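Local coordinates for protein probable ferredoxin-dependent nitrite reductase NirA (Mycobacterium tuberculosis, PDB 1ZJ8) that catalyses the six-electron reduction of sulfite to sulfide, drawing electrons from ferredoxin through a [4Fe-4S] cluster and siroheme, at residues V343-L348 against N353-A358; R385-P388 against L392-L395. All blocks are in the same frame, centred on the assembly; numbering follows the deposited sequence.

Interaction 1 of 2, residues V343-L348 against N353-A358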
# COMPACT_ATOMS: atom_id res chain seq x y z
N VAL A 343 -6.52 -10.30 -11.20
CA VAL A 343 -6.40 -9.86 -12.58
C VAL A 343 -7.06 -10.85 -13.56
O VAL A 343 -6.92 -12.06 -13.41
CB VAL A 343 -4.92 -9.57 -12.91
CG1 VAL A 343 -4.64 -9.71 -14.40
CG2 VAL A 343 -4.53 -8.17 -12.40
N GLY A 344 -7.77 -10.34 -14.57
CA GLY A 344 -8.45 -11.19 -15.55
C GLY A 344 -9.93 -11.28 -15.22
O GLY A 344 -10.43 -10.49 -14.40
N VAL A 345 -10.63 -12.23 -15.84
CA VAL A 345 -12.09 -12.34 -15.71
C VAL A 345 -12.43 -13.45 -14.75
O VAL A 345 -11.82 -14.52 -14.81
CB VAL A 345 -12.78 -12.64 -17.06
CG1 VAL A 345 -14.28 -12.57 -16.90
CG2 VAL A 345 -12.33 -11.69 -18.13
N GLN A 346 -13.39 -13.21 -13.86
CA GLN A 346 -13.89 -14.27 -12.96
C GLN A 346 -15.40 -14.17 -12.74
O GLN A 346 -15.98 -13.11 -12.86
CB GLN A 346 -13.13 -14.31 -11.63
CG GLN A 346 -13.35 -13.15 -10.72
CD GLN A 346 -12.69 -13.36 -9.38
OE1 GLN A 346 -13.19 -14.14 -8.55
NE2 GLN A 346 -11.58 -12.66 -9.13
N ARG A 347 -16.00 -15.32 -12.42
CA ARG A 347 -17.43 -15.43 -12.21
C ARG A 347 -17.76 -15.06 -10.75
O ARG A 347 -17.01 -15.35 -9.81
CB ARG A 347 -17.89 -16.86 -12.52
CG ARG A 347 -19.40 -17.11 -12.39
CD ARG A 347 -20.24 -16.37 -13.43
NE ARG A 347 -19.95 -16.83 -14.78
CZ ARG A 347 -20.35 -16.25 -15.92
NH1 ARG A 347 -21.11 -15.16 -15.90
NH2 ARG A 347 -20.00 -16.76 -17.08
N LEU A 348 -18.93 -14.44 -10.59
CA LEU A 348 -19.35 -13.87 -9.33
C LEU A 348 -20.62 -14.52 -8.80
O LEU A 348 -21.42 -15.07 -9.58
CB LEU A 348 -19.57 -12.38 -9.54
CG LEU A 348 -18.30 -11.68 -10.02
CD1 LEU A 348 -18.55 -10.19 -10.12
CD2 LEU A 348 -17.16 -11.97 -9.09
N ASN A 353 -19.89 -11.00 -14.00
CA ASN A 353 -18.45 -11.14 -14.02
C ASN A 353 -17.72 -10.00 -13.40
O ASN A 353 -18.16 -8.86 -13.44
CB ASN A 353 -17.95 -11.24 -15.46
CG ASN A 353 -18.46 -12.46 -16.16
OD1 ASN A 353 -17.92 -13.57 -16.02
ND2 ASN A 353 -19.53 -12.26 -16.94
N ALA A 354 -16.56 -10.31 -12.84
CA ALA A 354 -15.56 -9.30 -12.48
C ALA A 354 -14.37 -9.35 -13.45
O ALA A 354 -13.87 -10.43 -13.78
CB ALA A 354 -15.06 -9.53 -11.05
N VAL A 355 -13.87 -8.19 -13.83
CA VAL A 355 -12.76 -8.07 -14.78
C VAL A 355 -11.67 -7.24 -14.11
O VAL A 355 -11.90 -6.09 -13.76
CB VAL A 355 -13.26 -7.36 -16.06
CG1 VAL A 355 -12.13 -7.07 -17.04
CG2 VAL A 355 -14.34 -8.20 -16.72
N GLY A 356 -10.49 -7.82 -13.92
CA GLY A 356 -9.35 -7.07 -13.34
C GLY A 356 -8.37 -6.64 -14.42
O GLY A 356 -8.04 -7.42 -15.32
N VAL A 357 -7.90 -5.40 -14.34
CA VAL A 357 -6.98 -4.89 -15.34
C VAL A 357 -5.70 -4.42 -14.69
O VAL A 357 -5.67 -4.02 -13.53
CB VAL A 357 -7.54 -3.70 -16.14
CG1 VAL A 357 -8.56 -4.18 -17.13
CG2 VAL A 357 -8.12 -2.63 -15.23
N ALA A 358 -4.64 -4.45 -15.48
CA ALA A 358 -3.29 -4.21 -14.98
C ALA A 358 -2.68 -3.04 -15.71
O ALA A 358 -2.25 -3.18 -16.84
CB ALA A 358 -2.39 -5.44 -15.16
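The guanidinium of R347 takes N353 OD1 over one face, 3.5 Å above its plane and over its centre. The two flat groups are inclined at 53° to each other, and their nearest approach, R347 NH1 to N353 ND2 at 3.5 Å, pairs two donors and is no hydrogen bond. R347 reaches this place because CG runs anti to the backbone N (chi1 -177°) and the chain then bends at chi2 and chi3. Its NH1 bonds to G351 O in the turn and forms a salt bridge with D399, which also accepts a hydrogen bond from N353 ND2. That same ND2 donates to I397 O.

The backbone ladder is that of an antiparallel beta hairpin. G344 and G356 form one hydrogen-bonded pair, with G356 N to G344 O at 2.7 Å and G344 N to G356 O at 3.0 Å. Q346 and A354 form the other, Q346 N reaching A354 O at 2.8 Å and A354 N reaching Q346 O at 2.9 Å. Between them, the non-hydrogen-bonded pair V345 and V355 brings its CG2 methyls loosely together on the R347 face, where L402 of helix 399-411 touches both valines. On the A354 face, L348 lays CD1 against A354 CB at 3.7 Å, and L184 packs on L348 and Q346.

The N353 face is thus polar next to the turn and apolar farther along, at V345 and V355, while on the A354 face L348 supplies apolar packing. Near the turn D399 probably balances the charge of R347 while holding N353, which ties the turn end of the hairpin to D399 at the start of helix 399-411.

Interaction 2 of 2, residues R385-P388 against L392-L395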
# COMPACT_ATOMS: atom_id res chain seq x y z
N ARG A 385 -13.29 -1.47 -7.86
CA ARG A 385 -12.41 -1.53 -6.71
C ARG A 385 -10.95 -1.32 -7.11
O ARG A 385 -10.50 -1.89 -8.13
CB ARG A 385 -12.52 -2.92 -6.05
CG ARG A 385 -13.68 -3.10 -5.06
CD ARG A 385 -14.92 -3.65 -5.73
NE ARG A 385 -16.12 -3.46 -4.92
CZ ARG A 385 -16.57 -4.30 -3.99
NH1 ARG A 385 -15.94 -5.43 -3.71
NH2 ARG A 385 -17.69 -4.02 -3.36
N PHE A 386 -10.20 -0.55 -6.33
CA PHE A 386 -8.75 -0.55 -6.47
C PHE A 386 -8.15 -1.72 -5.67
O PHE A 386 -8.77 -2.17 -4.71
CB PHE A 386 -8.15 0.78 -5.98
CG PHE A 386 -8.61 2.02 -6.74
CD1 PHE A 386 -8.74 2.00 -8.14
CD2 PHE A 386 -8.87 3.21 -6.07
CE1 PHE A 386 -9.17 3.14 -8.84
CE2 PHE A 386 -9.28 4.34 -6.76
CZ PHE A 386 -9.43 4.31 -8.16
N THR A 387 -6.94 -2.15 -6.04
CA THR A 387 -6.32 -3.41 -5.55
C THR A 387 -5.11 -3.11 -4.67
O THR A 387 -4.43 -2.12 -4.86
CB THR A 387 -5.85 -4.27 -6.77
OG1 THR A 387 -6.98 -4.52 -7.61
CG2 THR A 387 -5.24 -5.63 -6.40
N PRO A 388 -4.86 -3.94 -3.65
CA PRO A 388 -3.57 -3.77 -2.97
C PRO A 388 -2.32 -4.14 -3.79
O PRO A 388 -1.24 -4.20 -3.23
CB PRO A 388 -3.71 -4.65 -1.72
CG PRO A 388 -5.21 -4.94 -1.60
CD PRO A 388 -5.72 -4.94 -2.99
N LEU A 392 -6.90 -2.39 -10.84
CA LEU A 392 -8.32 -2.13 -10.63
C LEU A 392 -9.23 -3.19 -11.21
O LEU A 392 -8.95 -3.73 -12.28
CB LEU A 392 -8.74 -0.74 -11.13
CG LEU A 392 -7.90 0.02 -12.14
CD1 LEU A 392 -8.63 1.29 -12.61
CD2 LEU A 392 -6.55 0.40 -11.56
N VAL A 393 -10.31 -3.47 -10.49
CA VAL A 393 -11.31 -4.42 -10.98
C VAL A 393 -12.72 -3.84 -10.96
O VAL A 393 -13.12 -3.18 -10.01
CB VAL A 393 -11.19 -5.80 -10.25
CG1 VAL A 393 -10.25 -5.72 -9.06
CG2 VAL A 393 -12.54 -6.37 -9.87
N ILE A 394 -13.44 -4.09 -12.05
CA ILE A 394 -14.84 -3.68 -12.25
C ILE A 394 -15.79 -4.84 -12.02
O ILE A 394 -15.61 -5.88 -12.62
CB ILE A 394 -15.11 -3.26 -13.72
CG1 ILE A 394 -13.95 -2.46 -14.34
CG2 ILE A 394 -16.41 -2.46 -13.83
CD1 ILE A 394 -13.79 -1.08 -13.77
N LEU A 395 -16.83 -4.67 -11.20
CA LEU A 395 -17.80 -5.74 -10.96
C LEU A 395 -19.08 -5.62 -11.82
O LEU A 395 -19.30 -4.62 -12.49
CB LEU A 395 -18.18 -5.75 -9.48
CG LEU A 395 -17.05 -5.63 -8.47
CD1 LEU A 395 -17.63 -5.73 -7.10
CD2 LEU A 395 -16.04 -6.71 -8.69
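R385 N donates to V393 O at 2.8 Å, and V393 N returns the bond to R385 O, also at 2.8 Å. Both run almost straight, with angles of 164° and 168° at the hydrogens, and close the ring of a single antiparallel hydrogen-bonded pair. Strands 384-386 and 392-397 form an antiparallel beta hairpin in the ferredoxin-like half domain. R385 O additionally receives a CA-H...O contact from L392 CA at 3.3 Å.

The side chain of R385 rises on the V393 face of the sheet and crosses that of L395 at about a right angle. Its bend at chi2 (92°) turns the guanidinium across the leucine, so that L395 CD1 lies 3.4 Å above the guanidinium plane, displaced toward its rim. The methyl branch thus meets the flat cation over one face, while NH1 makes weak hydrogen bonds to the P183 and A185 carbonyls. On this face too, T387 turns its hydroxyl toward V393, with OG1 3.8 Å from CG1; the same OG1 has a weak hydrogen bond to K391 O in the turn.

The other face carries F386 and L392, the non-hydrogen-bonded pair. Their side chains lie next to each other and point the same way, and L392 CB meets the phenyl ring at its edge, 4.1 Å from F386 CD1. The F386 side chain is about 9 Å from the bound siroheme, and I138 of strand 135-138, in a different sheet, touches both F386 and L392.

Within its own sheet the hairpin is flanked on both sides: F386 pairs through its backbone with G114 beside strand 115-116, while strand 392-397 is bordered by strand 353-357. Helix 366-379 covers I394 through V372 and M376.

How the interactions relate
Interactions 1 and 2 are two beta hairpins in series along the chain, the first closing before the second opens, with centres about 9 Å apart. They belong to one antiparallel sheet ordered 115-116, 384-386, 392-397, 353-357, 344-347, so the second strands of the two hairpins lie next to each other. V357 N to L392 O at 2.9 Å and I394 N to V355 O at 3.1 Å are probable hydrogen bonds joining them, and A354 packs against L395. Helix 366-379 lies between the hairpins in sequence. All four segments fall within one ferredoxin-like half domain; strand 344-347 is an outermost strand of this sheet within the chain, while interaction 2 lies closer to the chain's centre.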